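Local coordinates for phenolic acid decarboxylase (Sedimentibacter hydroxybenzoicus, PDB 7AE5), which catalyses the reversible, non-oxidative decarboxylation of 4-hydroxybenzoate and 3,4-dihydroxybenzoate, with prenylated FMN and manganese as cofactors, at residues Asp7-Leu12 with Asn302-Asn307; Asn198-Ile203 with Glu262-Pro267; Pro338-Val343 with Ile355-Arg360. All blocks are in the same frame, centred on the assembly; numbering follows the deposited sequence.

Interaction 1 (Asp7-Leu12 with Asn302-Asn307); sequences DLREFL and NPIFEN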
loop_
_atom_site.group_PDB
_atom_site.type_symbol
_atom_site.label_atom_id
_atom_site.label_comp_id
_atom_site.label_asym_id
_atom_site.label_seq_id
_atom_site.Cartn_x
_atom_site.Cartn_y
_atom_site.Cartn_z
ATOM N N ASP C 7 34.631 31.620 -31.233
ATOM C CA ASP C 7 33.690 32.579 -30.667
ATOM C C ASP C 7 32.279 32.168 -31.078
ATOM O O ASP C 7 32.065 31.079 -31.621
ATOM C CB ASP C 7 34.035 34.011 -31.103
ATOM C CG ASP C 7 34.148 34.161 -32.614
ATOM O OD1 ASP C 7 33.428 33.464 -33.358
ATOM O OD2 ASP C 7 34.972 34.987 -33.062
ATOM N N LEU C 8 31.313 33.050 -30.820
ATOM C CA LEU C 8 29.927 32.773 -31.180
ATOM C C LEU C 8 29.671 32.968 -32.668
ATOM O O LEU C 8 28.854 32.246 -33.251
ATOM C CB LEU C 8 28.991 33.666 -30.361
ATOM C CG LEU C 8 27.512 33.707 -30.752
ATOM C CD1 LEU C 8 26.779 32.495 -30.202
ATOM C CD2 LEU C 8 26.866 34.995 -30.266
ATOM N N ARG C 9 30.363 33.923 -33.297
ATOM C CA ARG C 9 30.110 34.225 -34.704
ATOM C C ARG C 9 30.473 33.049 -35.601
ATOM O O ARG C 9 29.771 32.767 -36.579
ATOM C CB ARG C 9 30.885 35.474 -35.117
ATOM C CG ARG C 9 30.590 36.672 -34.246
ATOM C CD ARG C 9 31.252 37.928 -34.770
ATOM N NE ARG C 9 30.912 39.087 -33.955
ATOM C CZ ARG C 9 31.054 40.346 -34.347
ATOM N NH1 ARG C 9 31.530 40.646 -35.544
ATOM N NH2 ARG C 9 30.709 41.327 -33.518
ATOM N N GLU C 10 31.575 32.361 -35.293
ATOM C CA GLU C 10 31.910 31.150 -36.033
ATOM C C GLU C 10 30.815 30.103 -35.885
ATOM O O GLU C 10 30.438 29.443 -36.861
ATOM C CB GLU C 10 33.252 30.594 -35.558
ATOM C CG GLU C 10 34.465 31.303 -36.140
ATOM C CD GLU C 10 35.759 30.896 -35.461
ATOM O OE1 GLU C 10 35.782 29.825 -34.818
ATOM O OE2 GLU C 10 36.752 31.648 -35.569
ATOM N N PHE C 11 30.281 29.947 -34.671
ATOM C CA PHE C 11 29.205 28.987 -34.451
ATOM C C PHE C 11 27.925 29.419 -35.153
ATOM O O PHE C 11 27.194 28.580 -35.693
ATOM C CB PHE C 11 28.962 28.808 -32.953
ATOM C CG PHE C 11 27.926 27.772 -32.629
ATOM C CD1 PHE C 11 28.088 26.459 -33.040
ATOM C CD2 PHE C 11 26.792 28.109 -31.911
ATOM C CE1 PHE C 11 27.137 25.503 -32.743
ATOM C CE2 PHE C 11 25.838 27.157 -31.608
ATOM C CZ PHE C 11 26.010 25.852 -32.025
ATOM N N LEU C 12 27.639 30.723 -35.157
ATOM C CA LEU C 12 26.418 31.212 -35.788
ATOM C C LEU C 12 26.422 30.935 -37.287
ATOM O O LEU C 12 25.403 30.520 -37.852
ATOM C CB LEU C 12 26.256 32.708 -35.518
ATOM C CG LEU C 12 25.712 33.115 -34.147
ATOM C CD1 LEU C 12 25.435 34.612 -34.099
ATOM C CD2 LEU C 12 24.465 32.321 -33.790
ATOM N N ASN C 302 30.376 45.998 -33.299
ATOM C CA ASN C 302 29.025 45.525 -33.582
ATOM C C ASN C 302 28.721 44.237 -32.811
ATOM O O ASN C 302 28.476 43.190 -33.414
ATOM C CB ASN C 302 28.817 45.324 -35.078
ATOM C CG ASN C 302 28.572 46.631 -35.818
ATOM O OD1 ASN C 302 27.476 46.876 -36.323
ATOM N ND2 ASN C 302 29.596 47.476 -35.887
ATOM N N PRO C 303 28.726 44.285 -31.478
ATOM C CA PRO C 303 28.514 43.063 -30.698
ATOM C C PRO C 303 27.107 42.521 -30.864
ATOM O O PRO C 303 26.164 43.233 -31.216
ATOM C CB PRO C 303 28.764 43.507 -29.253
ATOM C CG PRO C 303 28.520 44.965 -29.259
ATOM C CD PRO C 303 28.926 45.459 -30.612
ATOM N N ILE C 304 26.981 41.228 -30.582
ATOM C CA ILE C 304 25.735 40.490 -30.734
ATOM C C ILE C 304 25.277 40.051 -29.351
ATOM O O ILE C 304 25.988 39.309 -28.661
ATOM C CB ILE C 304 25.905 39.285 -31.670
ATOM C CG1 ILE C 304 26.188 39.763 -33.095
ATOM C CG2 ILE C 304 24.668 38.415 -31.629
ATOM C CD1 ILE C 304 26.803 38.709 -33.991
ATOM N N PHE C 305 24.094 40.507 -28.950
ATOM C CA PHE C 305 23.534 40.183 -27.639
ATOM C C PHE C 305 22.973 38.769 -27.694
ATOM O O PHE C 305 21.836 38.552 -28.121
ATOM C CB PHE C 305 22.460 41.196 -27.253
ATOM C CG PHE C 305 21.846 40.958 -25.896
ATOM C CD1 PHE C 305 22.550 40.292 -24.903
ATOM C CD2 PHE C 305 20.567 41.411 -25.612
ATOM C CE1 PHE C 305 21.987 40.078 -23.657
ATOM C CE2 PHE C 305 19.999 41.201 -24.365
ATOM C CZ PHE C 305 20.711 40.534 -23.388
ATOM N N GLU C 306 23.772 37.800 -27.254
ATOM C CA GLU C 306 23.334 36.410 -27.193
ATOM C C GLU C 306 22.548 36.209 -25.903
ATOM O O GLU C 306 23.130 36.146 -24.816
ATOM C CB GLU C 306 24.526 35.461 -27.267
ATOM C CG GLU C 306 24.131 33.988 -27.312
ATOM C CD GLU C 306 25.221 33.062 -26.803
ATOM O OE1 GLU C 306 26.286 33.562 -26.388
ATOM O OE2 GLU C 306 25.013 31.830 -26.823
ATOM N N ASN C 307 21.227 36.117 -26.022
ATOM C CA ASN C 307 20.350 35.972 -24.874
ATOM C C ASN C 307 19.491 34.727 -25.041
ATOM O O ASN C 307 19.373 34.168 -26.133
ATOM C CB ASN C 307 19.463 37.208 -24.686
ATOM C CG ASN C 307 19.240 37.544 -23.226
ATOM O OD1 ASN C 307 20.090 37.273 -22.376
ATOM N ND2 ASN C 307 18.096 38.149 -22.927
#
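Leu8, Arg9 and Ile304 carry most of this contact, in which the first turn of helix 8-17 lies across strand 304-306. Leu8 reaches the strand with both methyls: CD1 comes to 3.8 Å from Glu306 CD, the carboxylate carbon, while CD2 rests at 3.8 Å from Glu306 CB and touches Ile304 CG2 more loosely. Because Glu306 holds its CG anti to the backbone N (chi1 -176°) and runs extended beyond it, its aliphatic part crosses the leucine at a slant while the buried carboxylate is paired outside the contact, in a salt bridge with Lys145 and a bond from Asn209 N. Arg9 works differently. Its chain is straight from CG to NE and brings the guanidinium past Ile304, whose CD1 sits 4.1 Å from Arg9 NE. At the far end Arg9 NH2 lies 2.9 Å from Asn302 O at an angle too poor for a hydrogen bond; the guanidinium is instead held by Glu258, in a salt bridge through NE, and by Thr301 O. Leu12 CD1 completes the apolar patch at 4.3 Å from Ile304 CD1. Asp7 starts the helix: its OD1 accepts from Glu10 N at 2.9 Å, nearly straight at 171°. This is helix-on-sheet packing with an N-capped helix start, and it sets the N-terminal helix against a strand that is outermost, within this chain, in the small mixed sheet containing strands 50-53 and 62-65.

Interaction 2 (Asn198-Ile203 with Glu262-Pro267); sequences NKPLPI and EGHIIP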
loop_
_atom_site.group_PDB
_atom_site.type_symbol
_atom_site.label_atom_id
_atom_site.label_comp_id
_atom_site.label_asym_id
_atom_site.label_seq_id
_atom_site.Cartn_x
_atom_site.Cartn_y
_atom_site.Cartn_z
ATOM N N ASN C 198 33.456 46.096 4.224
ATOM C CA ASN C 198 32.912 47.112 3.317
ATOM C C ASN C 198 33.787 47.287 2.072
ATOM O O ASN C 198 34.150 48.402 1.697
ATOM C CB ASN C 198 32.724 48.445 4.050
ATOM C CG ASN C 198 31.631 49.299 3.442
ATOM O OD1 ASN C 198 30.738 48.797 2.760
ATOM N ND2 ASN C 198 31.693 50.602 3.692
ATOM N N LYS C 199 34.113 46.169 1.422
ATOM C CA LYS C 199 34.926 46.214 0.218
ATOM C C LYS C 199 34.174 45.631 -0.972
ATOM O O LYS C 199 33.361 44.714 -0.814
ATOM C CB LYS C 199 36.243 45.447 0.394
ATOM C CG LYS C 199 37.025 45.808 1.643
ATOM C CD LYS C 199 38.306 44.994 1.733
ATOM C CE LYS C 199 39.259 45.572 2.766
ATOM N NZ LYS C 199 40.126 46.638 2.193
ATOM N N PRO C 200 34.415 46.151 -2.175
ATOM C CA PRO C 200 33.834 45.540 -3.375
ATOM C C PRO C 200 34.379 44.138 -3.603
ATOM O O PRO C 200 35.416 43.747 -3.063
ATOM C CB PRO C 200 34.263 46.488 -4.501
ATOM C CG PRO C 200 34.488 47.806 -3.828
ATOM C CD PRO C 200 34.991 47.481 -2.444
ATOM N N LEU C 201 33.662 43.379 -4.424
ATOM C CA LEU C 201 34.086 42.041 -4.839
ATOM C C LEU C 201 34.036 41.981 -6.359
ATOM O O LEU C 201 32.930 41.990 -6.937
ATOM C CB LEU C 201 33.211 40.955 -4.220
ATOM C CG LEU C 201 33.896 39.625 -3.886
ATOM C CD1 LEU C 201 32.964 38.739 -3.091
ATOM C CD2 LEU C 201 34.361 38.897 -5.139
ATOM N N PRO C 202 35.177 41.890 -7.036
ATOM C CA PRO C 202 35.181 42.021 -8.497
ATOM C C PRO C 202 34.684 40.765 -9.195
ATOM O O PRO C 202 35.002 39.639 -8.803
ATOM C CB PRO C 202 36.656 42.289 -8.829
ATOM C CG PRO C 202 37.439 41.993 -7.565
ATOM C CD PRO C 202 36.497 41.513 -6.507
ATOM N N ILE C 203 33.877 40.976 -10.238
ATOM C CA ILE C 203 33.429 39.910 -11.125
ATOM C C ILE C 203 33.507 40.410 -12.561
ATOM O O ILE C 203 33.589 41.612 -12.825
ATOM C CB ILE C 203 31.990 39.420 -10.821
ATOM C CG1 ILE C 203 30.954 40.348 -11.457
ATOM C CG2 ILE C 203 31.749 39.283 -9.323
ATOM C CD1 ILE C 203 29.540 39.828 -11.360
ATOM N N GLU C 262 32.973 44.239 -16.782
ATOM C CA GLU C 262 33.838 44.209 -15.613
ATOM C C GLU C 262 33.253 45.103 -14.527
ATOM O O GLU C 262 32.931 46.268 -14.777
ATOM C CB GLU C 262 35.254 44.656 -15.977
ATOM C CG GLU C 262 35.887 43.814 -17.071
ATOM C CD GLU C 262 37.288 44.270 -17.427
ATOM O OE1 GLU C 262 37.916 44.967 -16.602
ATOM O OE2 GLU C 262 37.761 43.927 -18.531
ATOM N N GLY C 263 33.108 44.550 -13.332
ATOM C CA GLY C 263 32.529 45.303 -12.246
ATOM C C GLY C 263 32.765 44.635 -10.913
ATOM O O GLY C 263 33.678 43.822 -10.760
ATOM N N HIS C 264 31.922 44.985 -9.943
ATOM C CA HIS C 264 32.086 44.478 -8.590
ATOM C C HIS C 264 30.740 44.425 -7.885
ATOM O O HIS C 264 29.860 45.256 -8.126
ATOM C CB HIS C 264 33.055 45.345 -7.777
ATOM C CG HIS C 264 32.575 46.747 -7.558
ATOM N ND1 HIS C 264 32.983 47.804 -8.342
ATOM C CD2 HIS C 264 31.722 47.266 -6.643
ATOM C CE1 HIS C 264 32.404 48.914 -7.920
ATOM N NE2 HIS C 264 31.633 48.615 -6.889
ATOM N N ILE C 265 30.597 43.439 -6.999
ATOM C CA ILE C 265 29.461 43.414 -6.089
ATOM C C ILE C 265 29.596 44.562 -5.098
ATOM O O ILE C 265 30.651 44.749 -4.477
ATOM C CB ILE C 265 29.375 42.063 -5.365
ATOM C CG1 ILE C 265 29.508 40.912 -6.364
ATOM C CG2 ILE C 265 28.072 41.965 -4.585
ATOM C CD1 ILE C 265 29.019 39.581 -5.832
ATOM N N ILE C 266 28.531 45.342 -4.954
ATOM C CA ILE C 266 28.532 46.486 -4.046
ATOM C C ILE C 266 28.261 45.976 -2.634
ATOM O O ILE C 266 27.198 45.389 -2.383
ATOM C CB ILE C 266 27.499 47.537 -4.481
ATOM C CG1 ILE C 266 27.509 47.678 -6.005
ATOM C CG2 ILE C 266 27.794 48.872 -3.821
ATOM C CD1 ILE C 266 26.430 48.591 -6.549
ATOM N N PRO C 267 29.183 46.170 -1.691
ATOM C CA PRO C 267 29.018 45.565 -0.364
ATOM C C PRO C 267 27.845 46.160 0.400
ATOM O O PRO C 267 27.558 47.356 0.307
ATOM C CB PRO C 267 30.350 45.871 0.335
ATOM C CG PRO C 267 30.911 47.041 -0.405
ATOM C CD PRO C 267 30.471 46.872 -1.826
HETATM O O HOH W 1 28.651 49.646 1.266
#
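Pro200 lies beside His264, the two side chains pointing the same way, and its CB comes within 3.4 Å of His264 CD2. Its CG stands over one face of the imidazole, 4.3 Å from the ring centroid and 22° off the normal, a CH-pi contact displaced toward the rim. A chi1 of 64°, with His264 CG between the backbone N and the carbonyl carbon, places the ring beside Pro200. Toward the loop end, Pro267 packs its CG 3.4 Å from Lys199 O, and a water bridges Asn198 OD1 and Pro267 O, donating to both. On the other face of the sheet, Ile203 CG2 meets Ile265 CG1 at 4.1 Å, the two side chains crossing at about a right angle, and Leu201 CB approaches Ile265 CB. Beneath these side chains runs an antiparallel pairing between strands 201-207 and 259-265 of the large antiparallel sheet in the Rift-related, FMN-binding part of the UbiD fold. Leu201 and Ile265 form one hydrogen-bonded pair: Ile265 N gives a short bond of 2.7 Å to Leu201 O, whereas the return bond is weak. Ile203 and Gly263 form the other, with Gly263 N bonded to Ile203 O at 3.0 Å and Ile203 N donating to Gly263 O in return at 2.9 Å. Between them Pro202, which has no N-H to give, takes the non-hydrogen-bonded position opposite His264. Farther out, Asp295 bonds to His264 ND1 and so helps fix the ring's rotation, while Leu191 of helix 188-196 packs against Leu201 and Ile265. Ile265's side chain comes about 5 Å from that of Met184, a predicted prenylated-FMN binding residue.

Interaction 3 (Pro338-Val343 with Ile355-Arg360); sequences PEVVAV and ISTKVR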
loop_
_atom_site.group_PDB
_atom_site.type_symbol
_atom_site.label_atom_id
_atom_site.label_comp_id
_atom_site.label_asym_id
_atom_site.label_seq_id
_atom_site.Cartn_x
_atom_site.Cartn_y
_atom_site.Cartn_z
ATOM N N PRO C 338 29.456 -1.543 -13.823
ATOM C CA PRO C 338 29.835 -1.473 -15.243
ATOM C C PRO C 338 28.737 -1.934 -16.190
ATOM O O PRO C 338 28.869 -1.730 -17.404
ATOM C CB PRO C 338 31.065 -2.387 -15.317
ATOM C CG PRO C 338 30.860 -3.350 -14.175
ATOM C CD PRO C 338 30.301 -2.493 -13.082
ATOM N N GLU C 339 27.660 -2.530 -15.678
ATOM C CA GLU C 339 26.548 -2.958 -16.517
ATOM C C GLU C 339 25.695 -1.795 -16.999
ATOM O O GLU C 339 24.890 -1.977 -17.918
ATOM C CB GLU C 339 25.683 -3.949 -15.749
ATOM C CG GLU C 339 26.396 -5.250 -15.471
ATOM C CD GLU C 339 26.931 -5.309 -14.056
ATOM O OE1 GLU C 339 27.330 -6.403 -13.613
ATOM O OE2 GLU C 339 26.938 -4.257 -13.379
ATOM N N VAL C 340 25.851 -0.613 -16.408
ATOM C CA VAL C 340 25.067 0.538 -16.827
ATOM C C VAL C 340 25.538 1.000 -18.199
ATOM O O VAL C 340 26.738 1.205 -18.429
ATOM C CB VAL C 340 25.166 1.663 -15.790
ATOM C CG1 VAL C 340 24.584 2.949 -16.351
ATOM C CG2 VAL C 340 24.447 1.259 -14.514
ATOM N N VAL C 341 24.592 1.171 -19.117
ATOM C CA VAL C 341 24.912 1.547 -20.489
ATOM C C VAL C 341 24.821 3.056 -20.692
ATOM O O VAL C 341 25.691 3.652 -21.333
ATOM C CB VAL C 341 23.985 0.782 -21.458
ATOM C CG1 VAL C 341 24.170 1.262 -22.882
ATOM C CG2 VAL C 341 24.252 -0.712 -21.368
ATOM N N ALA C 342 23.786 3.696 -20.149
ATOM C CA ALA C 342 23.604 5.131 -20.319
ATOM C C ALA C 342 22.653 5.654 -19.252
ATOM O O ALA C 342 21.814 4.913 -18.731
ATOM C CB ALA C 342 23.066 5.468 -21.715
ATOM N N VAL C 343 22.795 6.940 -18.940
ATOM C CA VAL C 343 21.925 7.635 -17.997
ATOM C C VAL C 343 21.343 8.851 -18.704
ATOM O O VAL C 343 22.089 9.694 -19.218
ATOM C CB VAL C 343 22.672 8.051 -16.720
ATOM C CG1 VAL C 343 21.768 8.895 -15.830
ATOM C CG2 VAL C 343 23.163 6.823 -15.972
ATOM N N ILE C 355 17.610 5.165 -16.789
ATOM C CA ILE C 355 18.877 4.446 -16.843
ATOM C C ILE C 355 18.691 3.198 -17.691
ATOM O O ILE C 355 17.776 2.403 -17.444
ATOM C CB ILE C 355 19.379 4.063 -15.440
ATOM C CG1 ILE C 355 19.447 5.288 -14.532
ATOM C CG2 ILE C 355 20.737 3.379 -15.525
ATOM C CD1 ILE C 355 19.368 4.945 -13.058
ATOM N N SER C 356 19.556 3.022 -18.682
ATOM C CA SER C 356 19.660 1.762 -19.403
ATOM C C SER C 356 20.819 0.962 -18.832
ATOM O O SER C 356 21.901 1.503 -18.587
ATOM C CB SER C 356 19.858 1.983 -20.905
ATOM O OG SER C 356 21.142 2.509 -21.190
ATOM N N THR C 357 20.587 -0.327 -18.612
ATOM C CA THR C 357 21.608 -1.154 -17.994
ATOM C C THR C 357 21.413 -2.598 -18.422
ATOM O O THR C 357 20.320 -3.010 -18.819
ATOM C CB THR C 357 21.565 -1.043 -16.466
ATOM O OG1 THR C 357 22.675 -1.751 -15.898
ATOM C CG2 THR C 357 20.267 -1.627 -15.937
ATOM N N LYS C 358 22.501 -3.358 -18.346
ATOM C CA LYS C 358 22.411 -4.807 -18.394
ATOM C C LYS C 358 22.076 -5.315 -16.998
ATOM O O LYS C 358 22.656 -4.859 -16.007
ATOM C CB LYS C 358 23.723 -5.413 -18.890
ATOM C CG LYS C 358 23.595 -6.850 -19.373
ATOM C CD LYS C 358 24.391 -7.810 -18.501
ATOM C CE LYS C 358 24.261 -9.238 -19.008
ATOM N NZ LYS C 358 24.817 -9.392 -20.380
ATOM N N VAL C 359 21.125 -6.238 -16.912
ATOM C CA VAL C 359 20.674 -6.765 -15.630
ATOM C C VAL C 359 21.566 -7.950 -15.274
ATOM O O VAL C 359 21.488 -9.009 -15.901
ATOM C CB VAL C 359 19.193 -7.164 -15.674
ATOM C CG1 VAL C 359 18.706 -7.570 -14.291
ATOM C CG2 VAL C 359 18.353 -6.016 -16.212
ATOM N N ARG C 360 22.429 -7.765 -14.271
ATOM C CA ARG C 360 23.332 -8.831 -13.848
ATOM C C ARG C 360 22.556 -10.053 -13.373
ATOM O O ARG C 360 22.729 -11.161 -13.892
ATOM C CB ARG C 360 24.260 -8.322 -12.742
ATOM C CG ARG C 360 25.685 -8.820 -12.850
ATOM C CD ARG C 360 26.429 -8.659 -11.536
ATOM N NE ARG C 360 26.789 -7.268 -11.291
ATOM C CZ ARG C 360 27.238 -6.802 -10.135
ATOM N NH1 ARG C 360 27.446 -7.600 -9.101
ATOM N NH2 ARG C 360 27.491 -5.501 -10.014
#
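Glu339 meets Arg360 where the paired strands run out into loop, its OE1 taking a salt-bridge hydrogen bond from Arg360 NE. The groups approach with their planes 21° apart, and NE arrives on the syn side of OE1 but 34° out of the carboxylate plane. A bend at chi2 (100°) carries the carboxylate across to the arginine, while OE2 has a weak bond from Tyr364 OH. The backbone of Glu339 is used too: its O accepts from Lys358 N at 2.8 Å. Replacing Glu339 by alanine would probably leave Arg360 NE without this carboxylate and the guanidinium freer to turn. Farther along, Ser356 O satisfies two donors from the same face of its plane, Val341 N at 2.8 Å and Ala342 N at 3.3 Å. Two residues set against one make this a classic beta bulge. Pairing resumes as Ser356 N donates to Ala342 O at 2.9 Å, and Ser356 OG comes within 3.3 Å of Val341 CB. Val341 O is taken by Tyr91 OH, and Val340 O by Lys334 NZ. On the face of Val340, Val343 and Ile355, Ile355 CG2 touches Val340 CG1 at 4.0 Å and also meets Val343 CG2. This hairpin lies at the edge of the five-stranded mixed sheet, with 340-347 outermost within this chain: strand 352-357 pairs onward with strand 384-388, and helices 323-336 and 364-372 pack over Val340 and Ile355.

The three contacts show how chemistry follows place in the fold. Interactions 2 and 3 are both antiparallel strand pairings secured by backbone hydrogen bonds, but in different sheets, on opposite sides of the chain's centre and about 47 Å apart between centres. Interaction 1 joins helix to strand mainly through side chains, without cross-segment hydrogen bonds, and the charges of Arg9 and Glu306 find their partners outside it. It is largely buried, as is interaction 3 apart from the more open salt-bridge end, whereas interaction 2 passes from a buried isoleucine face to more exposed prolines and a bridging water. Interaction 2 comes near predicted cofactor-binding residues, interaction 1 less closely; interaction 3 lies in the C-terminal domain, away from them.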